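Local coordinates for protein LEOA (Escherichia coli, PDB 4AUR) that is a bacterial dynamin, a large GTPase of enterotoxigenic strains whose long helical domain probably couples nucleotide hydrolysis to work on membranes, at residues E305-H308 and R309-N312; N312-K315 and Q316-E320. All blocks are in the same frame, centred on the assembly; numbering follows the deposited sequence.

How the interactions relate
Both contacts lie on helix 275-343, a long helix that runs through the dynamin-like helical domain. Followed from the N terminus, 305-308 meets 309-312 in interaction 1, and 312-315 then meets 316-320 in interaction 2. Their centres are 11 Å apart and Asn312 belongs to both. Neither closes a loop with intervening residues, since each pairs consecutive turns of one continuous helix, and the two follow one another without crossing. Each also touches the same neighbours, helix 368-408 and helix 530-544: Phe310 bridges them from interaction 1 and Ile314 from interaction 2, so successive turns pack into one helical bundle.

Interaction 1: E305-H308 and R309-N312; sequences EDMH and RFSN
One face of the Phe310 ring is occupied by residue Asp306, a turn earlier in the helix. The carbonyl Asp306 O sits 3.1 Å above the ring plane, displaced toward the rim. Farther out over the ring, Asp306 CB makes a CH-pi contact, 4.1 Å from the Phe310 centroid and 28° off the ring normal. Phe310 CG stands anti to its own carbonyl carbon (chi1 -61°), which turns the ring back over the preceding turn. The methyl carbon CE of selenomethionine Met307 comes to the ring obliquely, 3.9 Å from Phe310 CE2, at the end of a chain bent at chi2 and chi3.

These are i to i+4 and i to i+3 contacts along helix 275-343, within the dynamin-like helical domain. Here Phe310 packs against both Ile396 of helix 368-408 and Val539 of helix 530-544, while Met307 touches Leu542, placing this side of the helix in the bundle interior.

The backbone follows the alpha-helical pattern: Arg309 N donates to Glu305 O at an N-H...O angle of 173°, and Asn312 N to His308 O at 3.0 Å. Met307 O is gripped twice by Ser311, from opposite faces of the carbonyl plane: Ser311 OG and Ser311 N each lie 3.2 Å from it. The charged ends of Asp306 and Arg309 find partners outside 305-312. Asp306 OD2 forms a salt bridge with Lys302, and Arg309 NE forms one with Asp395 of helix 368-408, at the end of a chain extended from CG to NE.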
ATOM      1  N   GLU A 305      -7.685  15.124   2.466  1.00 39.88           N
ATOM      2  CA  GLU A 305      -7.888  15.988   1.321  1.00 39.40           C
ATOM      3  C   GLU A 305      -9.358  16.383   1.191  1.00 39.15           C
ATOM      4  O   GLU A 305      -9.666  17.534   0.865  1.00 39.95           O
ATOM      5  CB  GLU A 305      -7.366  15.307   0.055  1.00 42.64           C
ATOM      6  CG  GLU A 305      -5.843  15.164   0.058  1.00 48.28           C
ATOM      7  CD  GLU A 305      -5.285  14.176  -0.979  1.00 55.58           C
ATOM      8  OE1 GLU A 305      -6.084  13.434  -1.612  1.00 54.39           O
ATOM      9  OE2 GLU A 305      -4.030  14.136  -1.153  1.00 57.19           O
ATOM     10  N   ASP A 306     -10.259  15.434   1.440  1.00 35.51           N
ATOM     11  CA  ASP A 306     -11.688  15.718   1.569  1.00 32.92           C
ATOM     12  C   ASP A 306     -11.947  16.838   2.564  1.00 33.99           C
ATOM     13  O   ASP A 306     -12.754  17.712   2.304  1.00 33.46           O
ATOM     14  CB  ASP A 306     -12.464  14.503   2.071  1.00 31.75           C
ATOM     15  CG  ASP A 306     -12.771  13.475   0.989  1.00 32.45           C
ATOM     16  OD1 ASP A 306     -12.423  13.665  -0.196  1.00 34.34           O
ATOM     17  OD2 ASP A 306     -13.395  12.447   1.339  1.00 32.76           O
HETATM   18  N   MSE A 307     -11.296  16.816   3.724  1.00 35.33           N
HETATM   19  CA  MSE A 307     -11.608  17.828   4.755  1.00 35.59           C
HETATM   20  C   MSE A 307     -11.373  19.201   4.187  1.00 34.98           C
HETATM   21  O   MSE A 307     -12.185  20.091   4.383  1.00 34.94           O
HETATM   22  CB  MSE A 307     -10.808  17.699   6.054  1.00 35.34           C
HETATM   23  CG  MSE A 307     -10.928  16.340   6.733  1.00 35.24           C
HETATM   24 SE   MSE A 307     -12.743  16.046   7.433  0.84 36.33          SE
HETATM   25  CE  MSE A 307     -13.117  14.362   6.480  1.00 37.42           C
ATOM     26  N   HIS A 308     -10.260  19.385   3.478  1.00 36.74           N
ATOM     27  CA  HIS A 308      -9.949  20.668   2.871  1.00 38.14           C
ATOM     28  C   HIS A 308     -10.920  20.950   1.739  1.00 32.59           C
ATOM     29  O   HIS A 308     -11.463  22.034   1.651  1.00 31.75           O
ATOM     30  CB  HIS A 308      -8.472  20.738   2.437  1.00 45.32           C
ATOM     31  CG  HIS A 308      -7.519  20.715   3.603  1.00 55.07           C
ATOM     32  ND1 HIS A 308      -7.444  21.743   4.524  1.00 58.22           N
ATOM     33  CD2 HIS A 308      -6.652  19.765   4.033  1.00 57.64           C
ATOM     34  CE1 HIS A 308      -6.557  21.436   5.455  1.00 59.23           C
ATOM     35  NE2 HIS A 308      -6.066  20.240   5.183  1.00 58.56           N
ATOM     36  N   ARG A 309     -11.181  19.948   0.917  1.00 29.94           N
ATOM     37  CA  ARG A 309     -12.243  20.010  -0.065  1.00 28.42           C
ATOM     38  C   ARG A 309     -13.590  20.443   0.522  1.00 28.33           C
ATOM     39  O   ARG A 309     -14.319  21.180  -0.108  1.00 30.89           O
ATOM     40  CB  ARG A 309     -12.382  18.664  -0.747  1.00 29.25           C
ATOM     41  CG  ARG A 309     -13.547  18.547  -1.705  1.00 32.22           C
ATOM     42  CD  ARG A 309     -13.438  17.264  -2.502  1.00 34.11           C
ATOM     43  NE  ARG A 309     -14.531  17.128  -3.463  1.00 37.59           N
ATOM     44  CZ  ARG A 309     -14.479  16.385  -4.576  1.00 40.28           C
ATOM     45  NH1 ARG A 309     -13.376  15.696  -4.892  1.00 39.27           N
ATOM     46  NH2 ARG A 309     -15.543  16.321  -5.385  1.00 40.02           N
ATOM     47  N   PHE A 310     -13.934  20.001   1.721  1.00 27.82           N
ATOM     48  CA  PHE A 310     -15.223  20.378   2.298  1.00 26.71           C
ATOM     49  C   PHE A 310     -15.236  21.834   2.728  1.00 26.53           C
ATOM     50  O   PHE A 310     -16.267  22.468   2.703  1.00 25.72           O
ATOM     51  CB  PHE A 310     -15.590  19.505   3.507  1.00 25.54           C
ATOM     52  CG  PHE A 310     -15.730  18.033   3.203  1.00 25.28           C
ATOM     53  CD1 PHE A 310     -16.029  17.573   1.928  1.00 25.10           C
ATOM     54  CD2 PHE A 310     -15.579  17.100   4.216  1.00 24.68           C
ATOM     55  CE1 PHE A 310     -16.161  16.221   1.686  1.00 24.43           C
ATOM     56  CE2 PHE A 310     -15.717  15.749   3.967  1.00 23.55           C
ATOM     57  CZ  PHE A 310     -16.023  15.316   2.710  1.00 23.81           C
ATOM     58  N   SER A 311     -14.097  22.365   3.141  1.00 28.02           N
ATOM     59  CA  SER A 311     -14.045  23.749   3.608  1.00 28.68           C
ATOM     60  C   SER A 311     -14.014  24.688   2.420  1.00 28.54           C
ATOM     61  O   SER A 311     -14.558  25.780   2.486  1.00 28.81           O
ATOM     62  CB  SER A 311     -12.852  23.963   4.528  1.00 30.61           C
ATOM     63  OG  SER A 311     -12.866  22.967   5.558  1.00 33.22           O
ATOM     64  N   ASN A 312     -13.431  24.245   1.316  1.00 29.19           N
ATOM     65  CA  ASN A 312     -13.561  24.979   0.061  1.00 32.46           C
ATOM     66  C   ASN A 312     -14.972  25.085  -0.465  1.00 29.23           C
ATOM     67  O   ASN A 312     -15.375  26.138  -0.884  1.00 28.62           O
ATOM     68  CB  ASN A 312     -12.713  24.328  -1.019  1.00 35.98           C
ATOM     69  CG  ASN A 312     -11.249  24.585  -0.807  1.00 40.99           C
ATOM     70  OD1 ASN A 312     -10.872  25.490  -0.026  1.00 43.13           O
ATOM     71  ND2 ASN A 312     -10.400  23.795  -1.483  1.00 43.30           N
TER

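Interaction 2: N312-K315 and Q316-E320; sequences NDIK and QSRIE
Ile314 CG2 stands opposite the backbone N across the CA-CB bond, and the Arg318 chain, with CG anti to its carbonyl carbon (chi1 -63°), bends at chi2 and chi3 to bring its guanidinium over that methyl. The two side chains lie side by side and point the same way. CG2 of Ile314 rests over one face of the guanidinium, 3.5 Å from Arg318 NH2 and 3.7 Å from Arg318 CZ.

Ser317 has a similar first torsion (chi1 -72°), which turns OG back to Asp313 O at 2.7 Å, standing 36° out of the carbonyl plane and therefore not on a lone pair. Ser317 N reaches the same oxygen from the other face of that plane, at 2.8 Å, so one carbonyl accepts two donors from one residue. This is the familiar bond of a helical serine hydroxyl to the carbonyl four residues earlier, here within helix 275-343 of the dynamin-like helical domain. It keeps the hydroxyl satisfied where buried Ser317 packs on Leu392 of helix 368-408.

Ile314 meets both neighbouring helices, touching Leu392 of helix 368-408 and Ile532 and Glu536 of helix 530-544. Arg318 NH2 forms a salt bridge with Glu536, an outside partner that probably helps hold the guanidinium over Ile314. The backbone follows the i to i+4 pattern, with Arg318 N bonded to Ile314 O at 2.9 Å and Ile319 N to Lys315 O at 2.8 Å. Ile319 CG1 also lies 3.4 Å from Lys315 O, on a more exposed side of the helix.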
ATOM      1  N   ASN A 312     -13.431  24.245   1.316  1.00 29.19           N
ATOM      2  CA  ASN A 312     -13.561  24.979   0.061  1.00 32.46           C
ATOM      3  C   ASN A 312     -14.972  25.085  -0.465  1.00 29.23           C
ATOM      4  O   ASN A 312     -15.375  26.138  -0.884  1.00 28.62           O
ATOM      5  CB  ASN A 312     -12.713  24.328  -1.019  1.00 35.98           C
ATOM      6  CG  ASN A 312     -11.249  24.585  -0.807  1.00 40.99           C
ATOM      7  OD1 ASN A 312     -10.872  25.490  -0.026  1.00 43.13           O
ATOM      8  ND2 ASN A 312     -10.400  23.795  -1.483  1.00 43.30           N
ATOM      9  N   ASP A 313     -15.677  23.959  -0.484  1.00 28.53           N
ATOM     10  CA  ASP A 313     -17.089  23.881  -0.862  1.00 27.41           C
ATOM     11  C   ASP A 313     -17.936  24.838  -0.091  1.00 26.36           C
ATOM     12  O   ASP A 313     -18.804  25.499  -0.636  1.00 26.34           O
ATOM     13  CB  ASP A 313     -17.635  22.498  -0.564  1.00 26.56           C
ATOM     14  CG  ASP A 313     -17.119  21.465  -1.508  1.00 27.04           C
ATOM     15  OD1 ASP A 313     -16.450  21.873  -2.490  1.00 26.85           O
ATOM     16  OD2 ASP A 313     -17.381  20.263  -1.267  1.00 25.20           O
ATOM     17  N   ILE A 314     -17.686  24.887   1.200  1.00 25.18           N
ATOM     18  CA  ILE A 314     -18.394  25.788   2.066  1.00 24.42           C
ATOM     19  C   ILE A 314     -18.086  27.232   1.725  1.00 22.85           C
ATOM     20  O   ILE A 314     -18.947  28.040   1.731  1.00 23.12           O
ATOM     21  CB  ILE A 314     -18.054  25.448   3.519  1.00 24.36           C
ATOM     22  CG1 ILE A 314     -18.732  24.134   3.859  1.00 23.14           C
ATOM     23  CG2 ILE A 314     -18.506  26.540   4.483  1.00 24.71           C
ATOM     24  CD1 ILE A 314     -18.275  23.574   5.170  1.00 24.21           C
ATOM     25  N   LYS A 315     -16.852  27.528   1.393  1.00 24.03           N
ATOM     26  CA  LYS A 315     -16.436  28.858   1.013  1.00 24.76           C
ATOM     27  C   LYS A 315     -17.152  29.294  -0.235  1.00 26.24           C
ATOM     28  O   LYS A 315     -17.700  30.400  -0.297  1.00 26.56           O
ATOM     29  CB  LYS A 315     -14.935  28.867   0.767  1.00 26.93           C
ATOM     30  CG  LYS A 315     -14.306  30.243   0.848  1.00 30.09           C
ATOM     31  CD  LYS A 315     -12.977  30.268   0.108  1.00 31.53           C
ATOM     32  CE  LYS A 315     -12.315  31.637   0.198  1.00 35.10           C
ATOM     33  NZ  LYS A 315     -10.957  31.640  -0.438  1.00 36.56           N
ATOM     34  N   GLN A 316     -17.154  28.414  -1.231  1.00 28.08           N
ATOM     35  CA  GLN A 316     -17.725  28.728  -2.524  1.00 30.48           C
ATOM     36  C   GLN A 316     -19.220  28.866  -2.394  1.00 29.19           C
ATOM     37  O   GLN A 316     -19.808  29.800  -2.908  1.00 32.40           O
ATOM     38  CB  GLN A 316     -17.388  27.652  -3.544  1.00 34.45           C
ATOM     39  CG  GLN A 316     -15.894  27.520  -3.814  1.00 38.49           C
ATOM     40  CD  GLN A 316     -15.299  28.760  -4.440  1.00 42.69           C
ATOM     41  OE1 GLN A 316     -15.893  29.351  -5.350  1.00 50.57           O
ATOM     42  NE2 GLN A 316     -14.118  29.166  -3.960  1.00 45.68           N
ATOM     43  N   SER A 317     -19.825  27.916  -1.711  1.00 27.09           N
ATOM     44  CA  SER A 317     -21.187  28.023  -1.277  1.00 25.23           C
ATOM     45  C   SER A 317     -21.486  29.392  -0.688  1.00 25.57           C
ATOM     46  O   SER A 317     -22.352  30.123  -1.188  1.00 24.90           O
ATOM     47  CB  SER A 317     -21.458  26.950  -0.239  1.00 24.21           C
ATOM     48  OG  SER A 317     -21.501  25.691  -0.875  1.00 23.12           O
ATOM     49  N   ARG A 318     -20.759  29.766   0.351  1.00 23.23           N
ATOM     50  CA  ARG A 318     -21.050  31.029   0.972  1.00 23.60           C
ATOM     51  C   ARG A 318     -20.924  32.165  -0.013  1.00 23.26           C
ATOM     52  O   ARG A 318     -21.742  33.052  -0.017  1.00 23.95           O
ATOM     53  CB  ARG A 318     -20.158  31.269   2.176  1.00 24.57           C
ATOM     54  CG  ARG A 318     -20.373  30.257   3.288  1.00 25.04           C
ATOM     55  CD  ARG A 318     -20.120  30.849   4.648  1.00 26.12           C
ATOM     56  NE  ARG A 318     -19.265  29.984   5.456  1.00 27.73           N
ATOM     57  CZ  ARG A 318     -19.619  29.396   6.592  1.00 26.37           C
ATOM     58  NH1 ARG A 318     -20.834  29.518   7.097  1.00 26.95           N
ATOM     59  NH2 ARG A 318     -18.734  28.673   7.222  1.00 27.04           N
ATOM     60  N   ILE A 319     -19.886  32.142  -0.843  1.00 24.72           N
ATOM     61  CA  ILE A 319     -19.660  33.189  -1.844  1.00 23.53           C
ATOM     62  C   ILE A 319     -20.831  33.269  -2.815  1.00 25.49           C
ATOM     63  O   ILE A 319     -21.205  34.341  -3.255  1.00 25.07           O
ATOM     64  CB  ILE A 319     -18.378  32.907  -2.625  1.00 22.94           C
ATOM     65  CG1 ILE A 319     -17.192  33.409  -1.838  1.00 23.39           C
ATOM     66  CG2 ILE A 319     -18.386  33.551  -4.013  1.00 22.95           C
ATOM     67  CD1 ILE A 319     -15.873  32.908  -2.382  1.00 24.57           C
ATOM     68  N   GLU A 320     -21.405  32.123  -3.150  1.00 27.41           N
ATOM     69  CA  GLU A 320     -22.503  32.096  -4.070  1.00 30.50           C
ATOM     70  C   GLU A 320     -23.784  32.678  -3.462  1.00 29.79           C
ATOM     71  O   GLU A 320     -24.448  33.503  -4.073  1.00 31.74           O
ATOM     72  CB  GLU A 320     -22.749  30.683  -4.569  1.00 33.50           C
ATOM     73  CG  GLU A 320     -23.518  30.704  -5.864  1.00 39.44           C
ATOM     74  CD  GLU A 320     -23.743  29.335  -6.444  1.00 46.39           C
ATOM     75  OE1 GLU A 320     -22.959  28.409  -6.094  1.00 45.52           O
ATOM     76  OE2 GLU A 320     -24.703  29.217  -7.255  1.00 49.37           O
TER